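Local coordinates for protein tRNA (uracil(54)-C(5))-methyltransferase (PDB 2JJQ) that methylates C5 of uridine 54 in tRNA, using S-adenosyl-L-methionine as methyl donor and releasing S-adenosyl-L-homocysteine, at residues L28-F33 and R105-R110; G89-H94 and H414-E419; K293-Y298 and D355-D360. All coordinates share one frame; numbering follows the deposited sequence.

Contact 1: residues L28-F33 and R105-R110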
loop_
_atom_site.group_PDB
_atom_site.type_symbol
_atom_site.label_atom_id
_atom_site.label_comp_id
_atom_site.label_asym_id
_atom_site.label_seq_id
_atom_site.Cartn_x
_atom_site.Cartn_y
_atom_site.Cartn_z
ATOM N N LEU A 28 3.557 -19.815 11.350
ATOM C CA LEU A 28 2.861 -19.313 10.187
ATOM C C LEU A 28 3.814 -19.442 8.997
ATOM O O LEU A 28 5.024 -19.239 9.135
ATOM C CB LEU A 28 2.498 -17.825 10.380
ATOM C CG LEU A 28 1.631 -17.548 11.608
ATOM C CD1 LEU A 28 1.208 -16.076 11.705
ATOM C CD2 LEU A 28 0.401 -18.433 11.574
ATOM N N ASN A 29 3.290 -19.721 7.833
ATOM C CA ASN A 29 4.180 -19.663 6.690
ATOM C C ASN A 29 4.300 -18.203 6.216
ATOM O O ASN A 29 3.737 -17.270 6.840
ATOM C CB ASN A 29 3.761 -20.638 5.588
ATOM C CG ASN A 29 2.553 -20.183 4.831
ATOM O OD1 ASN A 29 1.977 -19.121 5.095
ATOM N ND2 ASN A 29 2.128 -21.011 3.877
ATOM N N ASP A 30 5.000 -18.007 5.107
ATOM C CA ASP A 30 5.275 -16.653 4.652
ATOM C C ASP A 30 4.017 -15.879 4.221
ATOM O O ASP A 30 4.055 -14.652 4.207
ATOM C CB ASP A 30 6.349 -16.653 3.547
ATOM C CG ASP A 30 7.758 -16.863 4.088
ATOM O OD1 ASP A 30 7.955 -17.116 5.296
ATOM O OD2 ASP A 30 8.701 -16.792 3.279
ATOM N N ASP A 31 2.925 -16.558 3.856
ATOM C CA ASP A 31 1.663 -15.850 3.576
ATOM C C ASP A 31 0.806 -15.673 4.821
ATOM O O ASP A 31 -0.290 -15.141 4.787
ATOM C CB ASP A 31 0.846 -16.535 2.466
ATOM C CG ASP A 31 1.621 -16.631 1.151
ATOM O OD1 ASP A 31 2.048 -15.573 0.634
ATOM O OD2 ASP A 31 1.834 -17.765 0.660
ATOM N N GLY A 32 1.310 -16.108 5.955
ATOM C CA GLY A 32 0.536 -15.915 7.159
ATOM C C GLY A 32 -0.358 -17.068 7.545
ATOM O O GLY A 32 -1.150 -16.930 8.471
ATOM N N PHE A 33 -0.237 -18.216 6.884
ATOM C CA PHE A 33 -1.141 -19.342 7.191
ATOM C C PHE A 33 -0.522 -20.246 8.245
ATOM O O PHE A 33 0.682 -20.495 8.193
ATOM C CB PHE A 33 -1.430 -20.167 5.932
ATOM C CG PHE A 33 -2.082 -19.358 4.849
ATOM C CD1 PHE A 33 -2.883 -18.281 5.185
ATOM C CD2 PHE A 33 -1.862 -19.632 3.528
ATOM C CE1 PHE A 33 -3.474 -17.496 4.206
ATOM C CE2 PHE A 33 -2.456 -18.856 2.536
ATOM C CZ PHE A 33 -3.255 -17.793 2.874
ATOM N N ARG A 105 9.934 -10.460 11.602
ATOM C CA ARG A 105 11.376 -10.648 11.854
ATOM C C ARG A 105 11.846 -12.011 11.401
ATOM O O ARG A 105 12.838 -12.134 10.694
ATOM C CB ARG A 105 11.728 -10.405 13.317
ATOM C CG ARG A 105 11.617 -8.954 13.626
ATOM C CD ARG A 105 12.316 -8.690 14.921
ATOM N NE ARG A 105 11.618 -9.381 15.983
ATOM C CZ ARG A 105 10.712 -8.797 16.761
ATOM N NH1 ARG A 105 10.410 -7.514 16.578
ATOM N NH2 ARG A 105 10.118 -9.497 17.718
ATOM N N LYS A 106 11.113 -13.029 11.793
ATOM C CA LYS A 106 11.472 -14.404 11.462
ATOM C C LYS A 106 11.433 -14.655 9.943
ATOM O O LYS A 106 12.355 -15.251 9.357
ATOM C CB LYS A 106 10.523 -15.347 12.193
ATOM C CG LYS A 106 10.839 -15.488 13.701
ATOM C CD LYS A 106 9.748 -16.363 14.352
ATOM C CE LYS A 106 9.870 -16.510 15.894
ATOM N NZ LYS A 106 11.284 -16.746 16.390
ATOM N N LYS A 107 10.362 -14.182 9.300
ATOM C CA LYS A 107 10.238 -14.272 7.839
ATOM C C LYS A 107 11.393 -13.633 7.080
ATOM O O LYS A 107 11.972 -14.251 6.166
ATOM C CB LYS A 107 8.910 -13.649 7.413
ATOM C CG LYS A 107 8.703 -13.701 5.911
ATOM C CD LYS A 107 7.307 -13.127 5.647
ATOM C CE LYS A 107 7.098 -12.804 4.207
ATOM N NZ LYS A 107 5.698 -12.223 3.992
ATOM N N LEU A 108 11.779 -12.407 7.482
ATOM C CA LEU A 108 12.896 -11.705 6.830
ATOM C C LEU A 108 14.207 -12.445 7.041
ATOM O O LEU A 108 15.029 -12.533 6.111
ATOM C CB LEU A 108 13.053 -10.253 7.355
ATOM C CG LEU A 108 11.905 -9.353 6.836
ATOM C CD1 LEU A 108 11.956 -8.012 7.571
ATOM C CD2 LEU A 108 12.012 -9.194 5.294
ATOM N N LYS A 109 14.438 -12.902 8.254
ATOM C CA LYS A 109 15.668 -13.662 8.521
ATOM C C LYS A 109 15.720 -14.916 7.644
ATOM O O LYS A 109 16.751 -15.211 7.070
ATOM C CB LYS A 109 15.764 -14.047 10.006
ATOM C CG LYS A 109 17.086 -14.754 10.351
ATOM C CD LYS A 109 17.260 -14.871 11.884
ATOM C CE LYS A 109 16.312 -15.883 12.495
ATOM N NZ LYS A 109 16.383 -15.842 14.014
ATOM N N ARG A 110 14.602 -15.646 7.513
ATOM C CA ARG A 110 14.506 -16.823 6.588
ATOM C C ARG A 110 14.854 -16.497 5.140
ATOM O O ARG A 110 15.624 -17.222 4.477
ATOM C CB ARG A 110 13.061 -17.402 6.544
ATOM C CG ARG A 110 12.486 -17.922 7.889
ATOM C CD ARG A 110 11.327 -18.923 7.750
ATOM N NE ARG A 110 10.032 -18.318 7.439
ATOM C CZ ARG A 110 9.156 -17.916 8.360
ATOM N NH1 ARG A 110 9.469 -18.032 9.655
ATOM N NH2 ARG A 110 7.957 -17.412 7.995
#
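Asp30 meets helix 97-112 with two different groups, its carboxylate and its backbone carbonyl, and each takes a different basic side chain. On the carboxylate, OD1 forms a salt bridge with Arg110: NH2 lies 2.7 Å from Asp30 OD1, with an N-H...O angle of 158°. A second, weak bond runs from Arg110 NE to the same oxygen at 3.2 Å. OD1 thus takes two N-H groups of one arginine, at the edge of the guanidinium and close to its plane; the two flat groups are nearly coplanar, and NH2 meets OD1 nearly along its C-O axis. The other group, the carbonyl, is reached by Lys107, whose NZ is 2.9 Å from Asp30 O and lies in the carbonyl plane.

Both basic chains are placed by their torsions. Lys107 has CG opposite its backbone N (chi1 180°) and stays extended beyond it, so its methylenes run past the aspartate, with CG 3.5 Å from Asp30 OD1. The Arg110 chain instead bends at chi3, -78°, which brings the guanidinium back over its own helix; Lys107 CA sits 3.8 Å above the centre of one of its faces.

The acceptor loop is itself internally held. Asn29 to Gly32 form a type I beta turn, closed by Gly32 N on Asn29 O at 2.8 Å, while Asn29 OD1 accepts from Phe33 N at 3.0 Å and more weakly from Asp31 N. Leu28, just before the turn, packs on Tyr99 and Phe103 of the same helix. Lys107 NZ also bonds Pro416 O, giving the ammonium a second carbonyl. The arrangement is a type I turn between strands 24-28 and 34-36 of the TRAM domain, joined at the surface to helix 97-112 by a salt bridge and a lysine-carbonyl bond.

Contact 2: residues G89-H94 and H414-E419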
loop_
_atom_site.group_PDB
_atom_site.type_symbol
_atom_site.label_atom_id
_atom_site.label_comp_id
_atom_site.label_asym_id
_atom_site.label_seq_id
_atom_site.Cartn_x
_atom_site.Cartn_y
_atom_site.Cartn_z
ATOM N N GLY A 89 -7.859 -7.839 3.260
ATOM C CA GLY A 89 -6.411 -8.097 3.204
ATOM C C GLY A 89 -5.763 -8.349 4.555
ATOM O O GLY A 89 -4.623 -8.824 4.628
ATOM N N CYS A 90 -6.478 -8.027 5.633
ATOM C CA CYS A 90 -5.918 -8.059 6.996
ATOM C C CYS A 90 -5.794 -9.472 7.595
ATOM O O CYS A 90 -6.332 -9.797 8.673
ATOM C CB CYS A 90 -6.740 -7.164 7.904
ATOM S SG CYS A 90 -6.600 -5.428 7.391
ATOM N N THR A 91 -5.051 -10.295 6.906
ATOM C CA THR A 91 -4.999 -11.697 7.253
ATOM C C THR A 91 -4.286 -12.026 8.561
ATOM O O THR A 91 -4.306 -13.176 9.021
ATOM C CB THR A 91 -4.390 -12.424 6.112
ATOM O OG1 THR A 91 -3.193 -11.732 5.760
ATOM C CG2 THR A 91 -5.406 -12.349 4.929
ATOM N N LEU A 92 -3.657 -11.025 9.175
ATOM C CA LEU A 92 -3.026 -11.272 10.503
ATOM C C LEU A 92 -3.724 -10.502 11.616
ATOM O O LEU A 92 -3.170 -10.389 12.702
ATOM C CB LEU A 92 -1.543 -10.901 10.528
ATOM C CG LEU A 92 -0.569 -11.555 9.522
ATOM C CD1 LEU A 92 0.835 -11.026 9.707
ATOM C CD2 LEU A 92 -0.644 -13.075 9.536
ATOM N N GLN A 93 -4.911 -9.956 11.353
ATOM C CA GLN A 93 -5.582 -9.065 12.326
ATOM C C GLN A 93 -5.998 -9.748 13.601
ATOM O O GLN A 93 -6.309 -9.088 14.587
ATOM C CB GLN A 93 -6.843 -8.423 11.730
ATOM C CG GLN A 93 -7.138 -7.096 12.422
ATOM C CD GLN A 93 -8.343 -6.295 11.824
ATOM O OE1 GLN A 93 -8.316 -5.850 10.670
ATOM N NE2 GLN A 93 -9.367 -6.074 12.650
ATOM N N HIS A 94 -6.022 -11.071 13.572
ATOM C CA HIS A 94 -6.430 -11.881 14.762
ATOM C C HIS A 94 -5.252 -12.058 15.725
ATOM O O HIS A 94 -5.396 -12.690 16.792
ATOM C CB HIS A 94 -6.905 -13.236 14.291
ATOM C CG HIS A 94 -5.848 -14.000 13.531
ATOM N ND1 HIS A 94 -5.368 -13.592 12.304
ATOM C CD2 HIS A 94 -5.183 -15.138 13.828
ATOM C CE1 HIS A 94 -4.432 -14.428 11.889
ATOM N NE2 HIS A 94 -4.315 -15.390 12.785
ATOM N N HIS A 414 -1.194 -5.939 10.202
ATOM C CA HIS A 414 -2.289 -6.892 10.019
ATOM C C HIS A 414 -2.231 -7.661 8.707
ATOM O O HIS A 414 -3.179 -8.374 8.379
ATOM C CB HIS A 414 -3.687 -6.271 10.193
ATOM C CG HIS A 414 -3.790 -5.369 11.377
ATOM N ND1 HIS A 414 -3.512 -5.798 12.658
ATOM C CD2 HIS A 414 -4.119 -4.053 11.483
ATOM C CE1 HIS A 414 -3.687 -4.803 13.514
ATOM N NE2 HIS A 414 -4.046 -3.721 12.826
ATOM N N THR A 415 -1.141 -7.504 7.963
ATOM C CA THR A 415 -0.885 -8.297 6.765
ATOM C C THR A 415 0.505 -8.911 6.940
ATOM O O THR A 415 1.308 -8.436 7.771
ATOM C CB THR A 415 -0.862 -7.418 5.494
ATOM O OG1 THR A 415 0.418 -6.772 5.417
ATOM C CG2 THR A 415 -1.963 -6.343 5.533
ATOM N N PRO A 416 0.837 -9.942 6.123
ATOM C CA PRO A 416 2.188 -10.497 6.197
ATOM C C PRO A 416 3.292 -9.648 5.555
ATOM O O PRO A 416 4.453 -10.042 5.573
ATOM C CB PRO A 416 2.076 -11.839 5.440
ATOM C CG PRO A 416 0.699 -11.953 4.972
ATOM C CD PRO A 416 -0.023 -10.653 5.160
ATOM N N HIS A 417 2.933 -8.491 4.993
ATOM C CA HIS A 417 3.861 -7.733 4.171
ATOM C C HIS A 417 4.696 -6.763 4.960
ATOM O O HIS A 417 4.269 -6.219 5.986
ATOM C CB HIS A 417 3.097 -6.958 3.097
ATOM C CG HIS A 417 2.154 -7.807 2.318
ATOM N ND1 HIS A 417 2.561 -8.943 1.656
ATOM C CD2 HIS A 417 0.816 -7.726 2.144
ATOM C CE1 HIS A 417 1.518 -9.502 1.072
ATOM N NE2 HIS A 417 0.452 -8.775 1.339
ATOM N N VAL A 418 5.905 -6.534 4.477
ATOM C CA VAL A 418 6.758 -5.569 5.138
ATOM C C VAL A 418 7.471 -4.737 4.061
ATOM O O VAL A 418 7.542 -5.201 2.907
ATOM C CB VAL A 418 7.740 -6.314 6.068
ATOM C CG1 VAL A 418 9.027 -6.648 5.297
ATOM C CG2 VAL A 418 8.037 -5.485 7.267
ATOM N N GLU A 419 7.947 -3.543 4.413
ATOM C CA GLU A 419 8.742 -2.681 3.534
ATOM C C GLU A 419 10.213 -2.656 3.946
ATOM O O GLU A 419 10.549 -2.163 5.009
ATOM C CB GLU A 419 8.224 -1.262 3.590
ATOM C CG GLU A 419 8.939 -0.316 2.642
ATOM C CD GLU A 419 8.268 -0.251 1.281
ATOM O OE1 GLU A 419 7.580 -1.226 0.923
ATOM O OE2 GLU A 419 8.379 0.802 0.609
#
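Gly89 O opens the approach, lying 3.7 Å from Thr415 CG2. Cys90 follows as the centre of an inverse gamma turn, its CB 3.9 Å from His414 CB; by similarity this cysteine is a ligand of the [4Fe-4S] cluster, and its side chain is about 7 Å from that of Cys157, another such ligand. Thr91 brings OG1 to 3.4 Å from Pro416 CD, the two side chains crossing at about a right angle.

Leu92 supplies the hydrogen bond that joins the segments: its N is 2.8 Å from His414 O, with a nearly straight N-H...O angle of 163°, yet the donor stands 53° out of the carbonyl plane. Its CG lies opposite the carbonyl carbon (chi1 -57°), and the branch CD1 reaches 3.3 Å from Thr415 O. Gln93 then lays CG over one face of the His414 ring, 4.1 Å from the centroid, a CH-pi contact displaced toward the rim. That ring is held by a bond from NE2 to Ile124 O and also meets Phe125.

Helix 97-112 backs the junction: Gln100 and Phe103 touch Leu92, Phe103 also touches Pro416, and Gln100 OE1 bonds His414 N. The cluster-region loop before that helix is thereby set against the loop that leads from strand 403-409 into strand 419-424.

Contact 3: residues K293-Y298 and D355-D360. With SAH (S-adenosyl-L-homocysteine), chain B.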
loop_
_atom_site.group_PDB
_atom_site.type_symbol
_atom_site.label_atom_id
_atom_site.label_comp_id
_atom_site.label_asym_id
_atom_site.label_seq_id
_atom_site.Cartn_x
_atom_site.Cartn_y
_atom_site.Cartn_z
ATOM N N LYS A 293 24.240 14.618 -5.137
ATOM C CA LYS A 293 23.485 14.251 -6.386
ATOM C C LYS A 293 22.732 12.932 -6.236
ATOM O O LYS A 293 23.348 11.886 -6.113
ATOM C CB LYS A 293 24.413 14.172 -7.597
ATOM C CG LYS A 293 24.998 15.526 -7.972
ATOM C CD LYS A 293 25.986 15.403 -9.108
ATOM C CE LYS A 293 26.289 16.799 -9.624
ATOM N NZ LYS A 293 27.313 16.841 -10.721
ATOM N N ILE A 294 21.401 12.987 -6.238
ATOM C CA ILE A 294 20.604 11.797 -5.944
ATOM C C ILE A 294 19.749 11.480 -7.133
ATOM O O ILE A 294 19.155 12.406 -7.704
ATOM C CB ILE A 294 19.629 12.061 -4.766
ATOM C CG1 ILE A 294 20.346 12.668 -3.537
ATOM C CG2 ILE A 294 18.869 10.784 -4.323
ATOM C CD1 ILE A 294 21.465 11.778 -2.949
ATOM N N LEU A 295 19.686 10.204 -7.508
ATOM C CA LEU A 295 18.642 9.752 -8.467
ATOM C C LEU A 295 17.528 9.023 -7.714
ATOM O O LEU A 295 17.814 8.075 -6.984
ATOM C CB LEU A 295 19.212 8.795 -9.510
ATOM C CG LEU A 295 18.239 8.044 -10.423
ATOM C CD1 LEU A 295 17.482 9.031 -11.280
ATOM C CD2 LEU A 295 19.107 7.154 -11.311
ATOM N N ASP A 296 16.282 9.475 -7.895
ATOM C CA ASP A 296 15.095 8.849 -7.318
ATOM C C ASP A 296 14.476 8.024 -8.480
ATOM O O ASP A 296 13.587 8.515 -9.225
ATOM C CB ASP A 296 14.123 9.917 -6.769
ATOM C CG ASP A 296 12.883 9.313 -6.048
ATOM O OD1 ASP A 296 12.923 8.081 -5.741
ATOM O OD2 ASP A 296 11.909 10.093 -5.763
ATOM N N MET A 297 14.930 6.773 -8.613
ATOM C CA MET A 297 14.495 5.887 -9.697
ATOM C C MET A 297 13.207 5.149 -9.271
ATOM O O MET A 297 13.115 4.672 -8.139
ATOM C CB MET A 297 15.641 4.932 -10.096
ATOM C CG MET A 297 15.274 4.029 -11.336
ATOM S SD MET A 297 14.685 5.037 -12.716
ATOM C CE MET A 297 13.772 3.842 -13.694
ATOM N N TYR A 298 12.262 5.017 -10.204
ATOM C CA TYR A 298 10.901 4.559 -9.906
ATOM C C TYR A 298 10.297 5.533 -8.872
ATOM O O TYR A 298 9.742 5.121 -7.876
ATOM C CB TYR A 298 10.903 3.155 -9.337
ATOM C CG TYR A 298 11.720 2.126 -10.127
ATOM C CD1 TYR A 298 11.190 1.518 -11.262
ATOM C CD2 TYR A 298 12.986 1.718 -9.679
ATOM C CE1 TYR A 298 11.923 0.576 -11.973
ATOM C CE2 TYR A 298 13.691 0.750 -10.352
ATOM C CZ TYR A 298 13.154 0.190 -11.494
ATOM O OH TYR A 298 13.879 -0.777 -12.134
ATOM N N ASP A 355 25.727 10.532 -6.857
ATOM C CA ASP A 355 26.366 10.014 -5.638
ATOM C C ASP A 355 25.569 8.871 -4.979
ATOM O O ASP A 355 26.152 7.948 -4.409
ATOM C CB ASP A 355 26.465 11.145 -4.616
ATOM C CG ASP A 355 27.305 12.294 -5.129
ATOM O OD1 ASP A 355 28.393 12.000 -5.671
ATOM O OD2 ASP A 355 26.899 13.463 -4.997
ATOM N N THR A 356 24.235 8.945 -5.070
ATOM C CA THR A 356 23.385 7.889 -4.561
ATOM C C THR A 356 22.295 7.614 -5.544
ATOM O O THR A 356 21.766 8.545 -6.127
ATOM C CB THR A 356 22.738 8.293 -3.198
ATOM O OG1 THR A 356 23.747 8.353 -2.215
ATOM C CG2 THR A 356 21.740 7.225 -2.723
ATOM N N VAL A 357 21.948 6.337 -5.756
ATOM C CA VAL A 357 20.802 6.036 -6.585
ATOM C C VAL A 357 19.779 5.317 -5.684
ATOM O O VAL A 357 20.090 4.296 -5.071
ATOM C CB VAL A 357 21.175 5.109 -7.804
ATOM C CG1 VAL A 357 19.910 4.628 -8.500
ATOM C CG2 VAL A 357 22.058 5.848 -8.822
ATOM N N ILE A 358 18.546 5.809 -5.655
ATOM C CA ILE A 358 17.463 5.136 -4.898
ATOM C C ILE A 358 16.646 4.371 -5.883
ATOM O O ILE A 358 16.281 4.921 -6.932
ATOM C CB ILE A 358 16.535 6.166 -4.273
ATOM C CG1 ILE A 358 17.368 7.090 -3.378
ATOM C CG2 ILE A 358 15.414 5.471 -3.449
ATOM C CD1 ILE A 358 16.554 8.309 -2.952
ATOM N N VAL A 359 16.363 3.111 -5.579
ATOM C CA VAL A 359 15.445 2.351 -6.449
ATOM C C VAL A 359 14.290 1.791 -5.646
ATOM O O VAL A 359 14.507 1.231 -4.591
ATOM C CB VAL A 359 16.172 1.207 -7.200
ATOM C CG1 VAL A 359 17.184 1.799 -8.224
ATOM C CG2 VAL A 359 16.844 0.234 -6.271
ATOM N N ASP A 360 13.066 1.936 -6.164
ATOM C CA ASP A 360 11.870 1.419 -5.492
ATOM C C ASP A 360 11.079 0.708 -6.574
ATOM O O ASP A 360 10.066 1.199 -6.995
ATOM C CB ASP A 360 11.035 2.601 -4.922
ATOM C CG ASP A 360 9.949 2.146 -3.950
ATOM O OD1 ASP A 360 9.790 0.918 -3.794
ATOM O OD2 ASP A 360 9.241 3.043 -3.390
HETATM N N SAH B . 8.880 5.498 -4.886
HETATM C CA SAH B . 7.440 5.542 -5.305
HETATM C CB SAH B . 6.858 4.135 -5.425
HETATM C CG SAH B . 7.492 3.325 -6.534
HETATM S SD SAH B . 6.306 2.053 -7.000
HETATM C C SAH B . 6.665 6.268 -4.230
HETATM O O SAH B . 5.484 6.625 -4.367
HETATM O OXT SAH B . 7.220 6.487 -3.163
HETATM C "C5'" SAH B . 7.173 1.434 -8.420
HETATM C "C4'" SAH B . 7.152 2.478 -9.552
HETATM O "O4'" SAH B . 7.702 1.943 -10.785
HETATM C "C3'" SAH B . 5.756 2.978 -9.924
HETATM O "O3'" SAH B . 5.696 4.397 -9.674
HETATM C "C2'" SAH B . 5.605 2.617 -11.423
HETATM O "O2'" SAH B . 4.917 3.580 -12.227
HETATM C "C1'" SAH B . 7.023 2.540 -11.906
HETATM N N9 SAH B . 7.356 1.567 -12.940
HETATM C C8 SAH B . 6.831 0.332 -13.128
HETATM N N7 SAH B . 7.515 -0.290 -14.125
HETATM C C5 SAH B . 8.493 0.530 -14.544
HETATM C C6 SAH B . 9.574 0.492 -15.550
HETATM N N6 SAH B . 9.690 -0.625 -16.311
HETATM N N1 SAH B . 10.382 1.598 -15.651
HETATM C C2 SAH B . 10.229 2.694 -14.876
HETATM N N3 SAH B . 9.254 2.784 -13.960
HETATM C C4 SAH B . 8.398 1.755 -13.756
#
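Strands 293-297 and 356-359 run parallel, their axes 4.8 Å apart at closest approach and 15° apart in direction, with Ile294 paired to Thr356 and Met297 to Val359. The bonds alternate in direction, Leu295 N to Thr356 O, Ile358 N to Leu295 O, Met297 N to Ile358 O; the middle one, Ile358 N to Leu295 O, at 2.7 Å and an N-H...O angle of 174°, is nearly linear. At the leading end Lys293 O accepts from both Asp355 N and Thr356 N, while Lys293 N in turn donates to Asp355 OD2 at 2.9 Å, arriving on the anti side and somewhat out of the carboxylate plane. OD2 also accepts from Glu292 N.

On the face carrying Ile294 and Ile358, Ile294 CG2 touches Ile358 CD1 at 3.7 Å, and both side chains pack on Leu308 of helix 303-310. The other face pairs Leu295 CD2 with Val357 CG1 at 3.9 Å, lying side by side. Met297 CG is opposite its backbone N, and the chain then bends at chi2 (52°), bringing CE over the centre of one face of the Tyr298 ring; Met297 CE also lies 3.9 Å from SAH C2. The tyrosine hydroxyl is bonded to Asp346.

Beyond the strand ends, SAH N gives hydrogen bonds to Tyr298 O at 3.1 Å and to Asp360 OD2 at 2.9 Å. Asp319, Thr303, Gln272 and Asp346 supply further bonds to SAH. One carbonyl and one carboxylate thus grip the amino group, and the acidic partner would probably favour its protonated form, consistent with recognition of the methionine portion of S-adenosyl-L-methionine.

Contacts 1 and 2 lie 11 Å apart, centre to centre, and touch, Gly32 packing on Leu92; the centre of contact 3 lies about 29 Å from each of theirs, though its nearest atoms come within about 5 Å of contact 2. The segments of contacts 1 and 2 alternate along the chain, whereas contact 3 is nested within the long loop closed by contact 2. Helix 97-112 is common ground: it carries half of contact 1 and backs contact 2, thereby tying the TRAM domain and the cluster region to the catalytic domain. Contact 3 belongs to the central sheet of that domain, which strand 419-424 also joins. This is consistent with a tRNA-binding site where the three regions meet.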